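Local coordinates for protein ATP-dependent protease (Xanthomonas campestris pv. campestris, PDB 7CAY) that probably binds protein substrates, as a stand-alone homologue of the N-terminal substrate-recognition domain of the ATP-dependent Lon protease, at residues 11-23 with 159-173. Sequence-based numbering, arbitrary orientation.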
ATOM      1  N   PHE A  11       4.730  -7.882  -5.147  1.00 60.75           N
ATOM      2  CA  PHE A  11       4.163  -7.613  -6.463  1.00 61.86           C
ATOM      3  C   PHE A  11       4.537  -6.210  -6.909  1.00 64.98           C
ATOM      4  O   PHE A  11       4.305  -5.245  -6.166  1.00 63.66           O
ATOM      5  CB  PHE A  11       2.645  -7.764  -6.442  1.00 63.60           C
ATOM      6  CG  PHE A  11       2.175  -9.177  -6.638  1.00 64.68           C
ATOM      7  CD1 PHE A  11       2.705 -10.207  -5.880  1.00 65.67           C
ATOM      8  CD2 PHE A  11       1.199  -9.475  -7.577  1.00 65.43           C
ATOM      9  CE1 PHE A  11       2.277 -11.508  -6.057  1.00 66.61           C
ATOM     10  CE2 PHE A  11       0.762 -10.777  -7.755  1.00 66.10           C
ATOM     11  CZ  PHE A  11       1.303 -11.794  -6.994  1.00 66.80           C
ATOM     12  N   PRO A  12       5.112  -6.059  -8.097  1.00 64.21           N
ATOM     13  CA  PRO A  12       5.595  -4.741  -8.528  1.00 64.33           C
ATOM     14  C   PRO A  12       4.524  -3.890  -9.195  1.00 64.00           C
ATOM     15  O   PRO A  12       3.940  -4.296 -10.205  1.00 64.44           O
ATOM     16  CB  PRO A  12       6.709  -5.102  -9.516  1.00 65.08           C
ATOM     17  CG  PRO A  12       6.242  -6.393 -10.124  1.00 65.15           C
ATOM     18  CD  PRO A  12       5.474  -7.127  -9.047  1.00 64.77           C
ATOM     19  N   LEU A  13       4.272  -2.700  -8.651  1.00 60.63           N
ATOM     20  CA  LEU A  13       3.301  -1.775  -9.217  1.00 57.84           C
ATOM     21  C   LEU A  13       3.949  -0.418  -9.452  1.00 57.11           C
ATOM     22  O   LEU A  13       4.846  -0.004  -8.715  1.00 56.06           O
ATOM     23  CB  LEU A  13       2.073  -1.604  -8.309  1.00 57.18           C
ATOM     24  CG  LEU A  13       1.220  -2.829  -7.975  1.00 57.89           C
ATOM     25  CD1 LEU A  13      -0.136  -2.377  -7.488  1.00 59.44           C
ATOM     26  CD2 LEU A  13       1.066  -3.763  -9.160  1.00 58.65           C
ATOM     27  N   HIS A  14       3.474   0.277 -10.486  1.00 62.03           N
ATOM     28  CA  HIS A  14       3.951   1.614 -10.821  1.00 60.69           C
ATOM     29  C   HIS A  14       3.306   2.699  -9.975  1.00 55.81           C
ATOM     30  O   HIS A  14       3.347   3.878 -10.349  1.00 54.18           O
ATOM     31  CB  HIS A  14       3.716   1.898 -12.307  1.00 61.99           C
ATOM     32  CG  HIS A  14       4.602   1.107 -13.217  1.00 61.47           C
ATOM     33  ND1 HIS A  14       5.881   1.506 -13.541  1.00 62.03           N
ATOM     34  CD2 HIS A  14       4.396  -0.062 -13.868  1.00 61.45           C
ATOM     35  CE1 HIS A  14       6.421   0.619 -14.358  1.00 62.13           C
ATOM     36  NE2 HIS A  14       5.542  -0.343 -14.571  1.00 61.79           N
ATOM     37  N   SER A  15       2.718   2.321  -8.844  1.00 56.40           N
ATOM     38  CA  SER A  15       2.081   3.260  -7.935  1.00 54.12           C
ATOM     39  C   SER A  15       2.021   2.614  -6.561  1.00 52.59           C
ATOM     40  O   SER A  15       1.744   1.418  -6.450  1.00 53.86           O
ATOM     41  CB  SER A  15       0.678   3.636  -8.412  1.00 53.64           C
ATOM     42  OG  SER A  15      -0.116   2.474  -8.572  1.00 53.19           O
ATOM     43  N   VAL A  16       2.290   3.402  -5.521  1.00 51.26           N
ATOM     44  CA  VAL A  16       2.253   2.850  -4.175  1.00 51.08           C
ATOM     45  C   VAL A  16       0.805   2.579  -3.777  1.00 51.59           C
ATOM     46  O   VAL A  16      -0.136   3.237  -4.250  1.00 51.43           O
ATOM     47  CB  VAL A  16       2.941   3.788  -3.165  1.00 52.56           C
ATOM     48  CG1 VAL A  16       4.168   4.436  -3.792  1.00 52.61           C
ATOM     49  CG2 VAL A  16       1.975   4.838  -2.641  1.00 53.46           C
ATOM     50  N   LEU A  17       0.621   1.580  -2.925  1.00 53.77           N
ATOM     51  CA  LEU A  17      -0.680   1.260  -2.358  1.00 53.77           C
ATOM     52  C   LEU A  17      -0.725   1.789  -0.930  1.00 55.85           C
ATOM     53  O   LEU A  17       0.039   1.335  -0.072  1.00 55.36           O
ATOM     54  CB  LEU A  17      -0.937  -0.246  -2.384  1.00 51.85           C
ATOM     55  CG  LEU A  17      -2.275  -0.668  -1.776  1.00 51.54           C
ATOM     56  CD1 LEU A  17      -3.431   0.018  -2.494  1.00 51.16           C
ATOM     57  CD2 LEU A  17      -2.429  -2.176  -1.826  1.00 51.05           C
ATOM     58  N   LEU A  18      -1.596   2.751  -0.686  1.00 55.94           N
ATOM     59  CA  LEU A  18      -1.707   3.291   0.656  1.00 57.55           C
ATOM     60  C   LEU A  18      -2.549   2.360   1.528  1.00 57.30           C
ATOM     61  O   LEU A  18      -3.411   1.636   1.023  1.00 56.65           O
ATOM     62  CB  LEU A  18      -2.334   4.678   0.621  1.00 58.94           C
ATOM     63  CG  LEU A  18      -1.661   5.675  -0.325  1.00 58.32           C
ATOM     64  CD1 LEU A  18      -2.404   6.999  -0.320  1.00 60.17           C
ATOM     65  CD2 LEU A  18      -0.204   5.873   0.050  1.00 57.09           C
ATOM     66  N   PRO A  19      -2.299   2.343   2.838  1.00 57.51           N
ATOM     67  CA  PRO A  19      -3.103   1.494   3.725  1.00 59.55           C
ATOM     68  C   PRO A  19      -4.574   1.883   3.682  1.00 61.95           C
ATOM     69  O   PRO A  19      -4.926   3.064   3.659  1.00 62.89           O
ATOM     70  CB  PRO A  19      -2.491   1.747   5.107  1.00 60.69           C
ATOM     71  CG  PRO A  19      -1.093   2.185   4.820  1.00 58.70           C
ATOM     72  CD  PRO A  19      -1.176   2.976   3.549  1.00 57.10           C
ATOM     73  N   GLY A  20      -5.436   0.868   3.663  1.00 61.31           N
ATOM     74  CA  GLY A  20      -6.867   1.091   3.625  1.00 63.13           C
ATOM     75  C   GLY A  20      -7.399   1.358   2.231  1.00 62.65           C
ATOM     76  O   GLY A  20      -8.573   1.102   1.947  1.00 63.74           O
ATOM     77  N   ALA A  21      -6.543   1.873   1.351  1.00 62.67           N
ATOM     78  CA  ALA A  21      -6.946   2.142  -0.019  1.00 62.35           C
ATOM     79  C   ALA A  21      -7.108   0.839  -0.795  1.00 61.10           C
ATOM     80  O   ALA A  21      -6.594  -0.216  -0.410  1.00 57.93           O
ATOM     81  CB  ALA A  21      -5.929   3.047  -0.713  1.00 61.12           C
ATOM     82  N   THR A  22      -7.835   0.926  -1.906  1.00 63.48           N
ATOM     83  CA  THR A  22      -8.176  -0.237  -2.711  1.00 63.27           C
ATOM     84  C   THR A  22      -7.704  -0.053  -4.145  1.00 62.62           C
ATOM     85  O   THR A  22      -7.719   1.057  -4.687  1.00 61.50           O
ATOM     86  CB  THR A  22      -9.682  -0.496  -2.720  1.00 64.59           C
ATOM     87  OG1 THR A  22     -10.315   0.435  -3.603  1.00 65.87           O
ATOM     88  CG2 THR A  22     -10.257  -0.327  -1.329  1.00 65.83           C
ATOM     89  N   ILE A  23      -7.293  -1.164  -4.757  1.00 61.77           N
ATOM     90  CA  ILE A  23      -6.910  -1.198  -6.162  1.00 63.14           C
ATOM     91  C   ILE A  23      -7.379  -2.513  -6.766  1.00 63.88           C
ATOM     92  O   ILE A  23      -7.532  -3.524  -6.073  1.00 64.55           O
ATOM     93  CB  ILE A  23      -5.389  -1.045  -6.373  1.00 62.31           C
ATOM     94  CG1 ILE A  23      -4.641  -2.141  -5.614  1.00 62.24           C
ATOM     95  CG2 ILE A  23      -4.918   0.345  -5.968  1.00 63.15           C
ATOM     96  CD1 ILE A  23      -3.147  -2.031  -5.700  1.00 60.80           C
ATOM     97  N   TRP A 159      -3.927   8.916   5.551  1.00 66.37           N
ATOM     98  CA  TRP A 159      -3.983   7.986   4.430  1.00 64.44           C
ATOM     99  C   TRP A 159      -5.061   8.353   3.418  1.00 67.16           C
ATOM    100  O   TRP A 159      -4.950   7.968   2.251  1.00 66.23           O
ATOM    101  CB  TRP A 159      -4.216   6.556   4.930  1.00 63.75           C
ATOM    102  CG  TRP A 159      -3.086   5.966   5.742  1.00 63.10           C
ATOM    103  CD1 TRP A 159      -3.195   5.293   6.926  1.00 64.66           C
ATOM    104  CD2 TRP A 159      -1.685   5.987   5.424  1.00 60.97           C
ATOM    105  NE1 TRP A 159      -1.955   4.901   7.366  1.00 63.91           N
ATOM    106  CE2 TRP A 159      -1.011   5.313   6.463  1.00 61.40           C
ATOM    107  CE3 TRP A 159      -0.936   6.512   4.363  1.00 57.52           C
ATOM    108  CZ2 TRP A 159       0.373   5.148   6.471  1.00 59.23           C
ATOM    109  CZ3 TRP A 159       0.434   6.354   4.379  1.00 56.04           C
ATOM    110  CH2 TRP A 159       1.076   5.676   5.424  1.00 56.86           C
ATOM    111  N   ARG A 160      -6.097   9.084   3.830  1.00 64.24           N
ATOM    112  CA  ARG A 160      -7.194   9.392   2.919  1.00 65.94           C
ATOM    113  C   ARG A 160      -6.883  10.611   2.059  1.00 64.25           C
ATOM    114  O   ARG A 160      -7.108  10.594   0.843  1.00 62.77           O
ATOM    115  CB  ARG A 160      -8.490   9.603   3.704  1.00 70.31           C
ATOM    116  CG  ARG A 160      -9.016   8.340   4.362  1.00 71.86           C
ATOM    117  CD  ARG A 160      -9.335   7.263   3.337  1.00 71.47           C
ATOM    118  NE  ARG A 160      -8.793   5.968   3.735  1.00 72.08           N
ATOM    119  CZ  ARG A 160      -7.670   5.450   3.246  1.00 72.26           C
ATOM    120  NH1 ARG A 160      -7.246   4.267   3.667  1.00 72.63           N
ATOM    121  NH2 ARG A 160      -6.975   6.109   2.330  1.00 71.57           N
ATOM    122  N   LEU A 161      -6.381  11.686   2.677  1.00 66.11           N
ATOM    123  CA  LEU A 161      -5.981  12.859   1.905  1.00 66.48           C
ATOM    124  C   LEU A 161      -4.885  12.512   0.908  1.00 65.67           C
ATOM    125  O   LEU A 161      -4.903  12.981  -0.238  1.00 66.09           O
ATOM    126  CB  LEU A 161      -5.519  13.974   2.841  1.00 67.30           C
ATOM    127  CG  LEU A 161      -6.600  14.857   3.462  1.00 69.01           C
ATOM    128  CD1 LEU A 161      -5.957  15.975   4.261  1.00 70.57           C
ATOM    129  CD2 LEU A 161      -7.500  15.417   2.376  1.00 69.44           C
ATOM    130  N   ALA A 162      -3.922  11.687   1.330  1.00 66.96           N
ATOM    131  CA  ALA A 162      -2.863  11.245   0.430  1.00 64.10           C
ATOM    132  C   ALA A 162      -3.422  10.548  -0.801  1.00 62.97           C
ATOM    133  O   ALA A 162      -2.865  10.678  -1.896  1.00 63.43           O
ATOM    134  CB  ALA A 162      -1.905  10.319   1.178  1.00 62.18           C
ATOM    135  N   GLU A 163      -4.523   9.815  -0.645  1.00 62.73           N
ATOM    136  CA  GLU A 163      -5.125   9.112  -1.771  1.00 62.51           C
ATOM    137  C   GLU A 163      -5.870  10.067  -2.699  1.00 63.21           C
ATOM    138  O   GLU A 163      -5.747   9.965  -3.924  1.00 62.37           O
ATOM    139  CB  GLU A 163      -6.063   8.023  -1.253  1.00 64.63           C
ATOM    140  CG  GLU A 163      -6.627   7.108  -2.324  1.00 66.21           C
ATOM    141  CD  GLU A 163      -7.572   6.067  -1.757  1.00 69.14           C
ATOM    142  OE1 GLU A 163      -7.648   5.945  -0.515  1.00 70.40           O
ATOM    143  OE2 GLU A 163      -8.242   5.375  -2.554  1.00 70.08           O
ATOM    144  N   LEU A 164      -6.630  11.010  -2.137  1.00 63.54           N
ATOM    145  CA  LEU A 164      -7.478  11.872  -2.955  1.00 64.62           C
ATOM    146  C   LEU A 164      -6.693  13.008  -3.602  1.00 65.17           C
ATOM    147  O   LEU A 164      -6.948  13.355  -4.759  1.00 66.89           O
ATOM    148  CB  LEU A 164      -8.620  12.434  -2.110  1.00 65.97           C
ATOM    149  CG  LEU A 164      -9.985  11.748  -2.216  1.00 66.40           C
ATOM    150  CD1 LEU A 164      -9.852  10.238  -2.130  1.00 63.68           C
ATOM    151  CD2 LEU A 164     -10.916  12.265  -1.128  1.00 69.44           C
ATOM    152  N   LEU A 165      -5.746  13.598  -2.879  1.00 66.87           N
ATOM    153  CA  LEU A 165      -5.015  14.744  -3.393  1.00 66.71           C
ATOM    154  C   LEU A 165      -4.041  14.318  -4.494  1.00 65.17           C
ATOM    155  O   LEU A 165      -3.441  13.243  -4.424  1.00 63.14           O
ATOM    156  CB  LEU A 165      -4.256  15.436  -2.268  1.00 66.71           C
ATOM    157  CG  LEU A 165      -5.105  16.362  -1.396  1.00 68.48           C
ATOM    158  CD1 LEU A 165      -4.497  16.528  -0.017  1.00 68.75           C
ATOM    159  CD2 LEU A 165      -5.268  17.716  -2.074  1.00 70.40           C
ATOM    160  N   PRO A 166      -3.865  15.155  -5.526  1.00 65.66           N
ATOM    161  CA  PRO A 166      -3.040  14.780  -6.697  1.00 65.57           C
ATOM    162  C   PRO A 166      -1.550  14.824  -6.388  1.00 65.13           C
ATOM    163  O   PRO A 166      -0.810  15.700  -6.841  1.00 66.92           O
ATOM    164  CB  PRO A 166      -3.448  15.827  -7.736  1.00 66.43           C
ATOM    165  CG  PRO A 166      -3.811  17.028  -6.933  1.00 68.12           C
ATOM    166  CD  PRO A 166      -4.435  16.511  -5.663  1.00 68.03           C
ATOM    167  N   LEU A 167      -1.107  13.853  -5.601  1.00 62.72           N
ATOM    168  CA  LEU A 167       0.284  13.761  -5.195  1.00 62.37           C
ATOM    169  C   LEU A 167       1.070  12.899  -6.174  1.00 62.51           C
ATOM    170  O   LEU A 167       0.534  11.972  -6.789  1.00 61.89           O
ATOM    171  CB  LEU A 167       0.395  13.170  -3.791  1.00 62.24           C
ATOM    172  CG  LEU A 167      -0.359  13.859  -2.653  1.00 63.80           C
ATOM    173  CD1 LEU A 167      -0.226  13.038  -1.382  1.00 63.27           C
ATOM    174  CD2 LEU A 167       0.152  15.274  -2.437  1.00 65.42           C
ATOM    175  N   SER A 168       2.356  13.210  -6.305  1.00 60.67           N
ATOM    176  CA  SER A 168       3.232  12.380  -7.116  1.00 59.41           C
ATOM    177  C   SER A 168       3.486  11.050  -6.415  1.00 56.81           C
ATOM    178  O   SER A 168       3.380  10.933  -5.192  1.00 57.99           O
ATOM    179  CB  SER A 168       4.561  13.088  -7.384  1.00 59.74           C
ATOM    180  OG  SER A 168       5.420  13.009  -6.260  1.00 59.62           O
ATOM    181  N   GLU A 169       3.826  10.035  -7.213  1.00 55.88           N
ATOM    182  CA  GLU A 169       4.112   8.723  -6.642  1.00 53.93           C
ATOM    183  C   GLU A 169       5.294   8.778  -5.684  1.00 53.98           C
ATOM    184  O   GLU A 169       5.349   8.005  -4.721  1.00 53.73           O
ATOM    185  CB  GLU A 169       4.369   7.705  -7.753  1.00 53.69           C
ATOM    186  CG  GLU A 169       3.103   7.177  -8.397  1.00 54.17           C
ATOM    187  CD  GLU A 169       1.997   6.961  -7.385  1.00 55.14           C
ATOM    188  OE1 GLU A 169       1.007   7.722  -7.414  1.00 56.73           O
ATOM    189  OE2 GLU A 169       2.122   6.045  -6.546  1.00 54.74           O
ATOM    190  N   GLY A 170       6.241   9.684  -5.925  1.00 54.45           N
ATOM    191  CA  GLY A 170       7.313   9.882  -4.967  1.00 54.08           C
ATOM    192  C   GLY A 170       6.808  10.433  -3.648  1.00 53.34           C
ATOM    193  O   GLY A 170       7.201   9.961  -2.577  1.00 53.46           O
ATOM    194  N   GLN A 171       5.926  11.434  -3.706  1.00 54.69           N
ATOM    195  CA  GLN A 171       5.360  11.998  -2.485  1.00 54.40           C
ATOM    196  C   GLN A 171       4.551  10.959  -1.719  1.00 54.01           C
ATOM    197  O   GLN A 171       4.600  10.908  -0.485  1.00 53.85           O
ATOM    198  CB  GLN A 171       4.495  13.212  -2.823  1.00 55.29           C
ATOM    199  CG  GLN A 171       5.274  14.380  -3.406  1.00 56.31           C
ATOM    200  CD  GLN A 171       4.375  15.489  -3.910  1.00 57.83           C
ATOM    201  OE1 GLN A 171       3.154  15.339  -3.958  1.00 58.44           O
ATOM    202  NE2 GLN A 171       4.974  16.611  -4.291  1.00 58.72           N
ATOM    203  N   ARG A 172       3.804  10.115  -2.432  1.00 51.39           N
ATOM    204  CA  ARG A 172       3.053   9.064  -1.758  1.00 52.45           C
ATOM    205  C   ARG A 172       3.979   8.008  -1.170  1.00 49.84           C
ATOM    206  O   ARG A 172       3.655   7.402  -0.143  1.00 48.99           O
ATOM    207  CB  ARG A 172       2.053   8.436  -2.729  1.00 54.07           C
ATOM    208  CG  ARG A 172       1.224   9.465  -3.473  1.00 57.80           C
ATOM    209  CD  ARG A 172      -0.081   8.894  -3.992  1.00 61.02           C
ATOM    210  NE  ARG A 172      -0.885   9.935  -4.627  1.00 65.85           N
ATOM    211  CZ  ARG A 172      -2.208   9.892  -4.750  1.00 69.46           C
ATOM    212  NH1 ARG A 172      -2.889   8.861  -4.271  1.00 70.30           N
ATOM    213  NH2 ARG A 172      -2.852  10.889  -5.344  1.00 71.72           N
ATOM    214  N   LEU A 173       5.135   7.784  -1.799  1.00 52.65           N
ATOM    215  CA  LEU A 173       6.115   6.855  -1.248  1.00 52.22           C
ATOM    216  C   LEU A 173       6.746   7.409   0.022  1.00 54.00           C
ATOM    217  O   LEU A 173       7.013   6.659   0.970  1.00 53.82           O
ATOM    218  CB  LEU A 173       7.190   6.553  -2.294  1.00 51.09           C
ATOM    219  CG  LEU A 173       8.370   5.678  -1.862  1.00 50.00           C
ATOM    220  CD1 LEU A 173       7.916   4.262  -1.544  1.00 49.10           C
ATOM    221  CD2 LEU A 173       9.440   5.673  -2.936  1.00 49.20           C
TER
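P19 sets the CD-CG edge of its ring over one face of the W159 indole where the β-rich and helical parts of this Lon N-terminal fold meet: the loop joining strands 6-13 and 22-27 packs against helices 154-164 and 169-177. The evidence for a CH-π contact is direct, since P19 CD sits 3.5 Å from the centroid of the six-membered ring and only 10° off its normal. D116 takes the indole N-H and so helps to fix the ring's rotation. Beside this CH-π contact the buried L18 points at the helices, and its CD1 reaches the CB of A162 at 3.7 Å, close to the end of helix 154-164. R172, from helix 169-177, joins the two helices where they meet, NH1 donating to E163 O of helix 154-164 and NE to L167 O of the linker.

Towards H14 and E169 the interface is looser and more polar. V16 CG2 still rests on R172 CB at 3.6 Å, yet S15 and E169 are partly exposed and meet mainly through one carboxylate oxygen. There V16 N donates to E169 OE2 over 2.8 Å, nearly along the C-O axis; the bend of E169 at chi2 (-39°) turns its carboxylate to the V16 N-H.

The other polar edge lies at the type II β turn L18-A21, with G20 in the third position, where such a turn needs positive phi (82°). R160 leaves its helix pointing away, but bends at chi2 and chi3 to bring its guanidinium round to the turn. R160 NH2 forms a salt bridge with E163 OE1 (2.9 Å), which probably steadies the guanidinium; E163 OE1 also touches A21 CB. R160 NH1 donates to P19 O at 2.6 Å, in the carbonyl plane and on a lone pair.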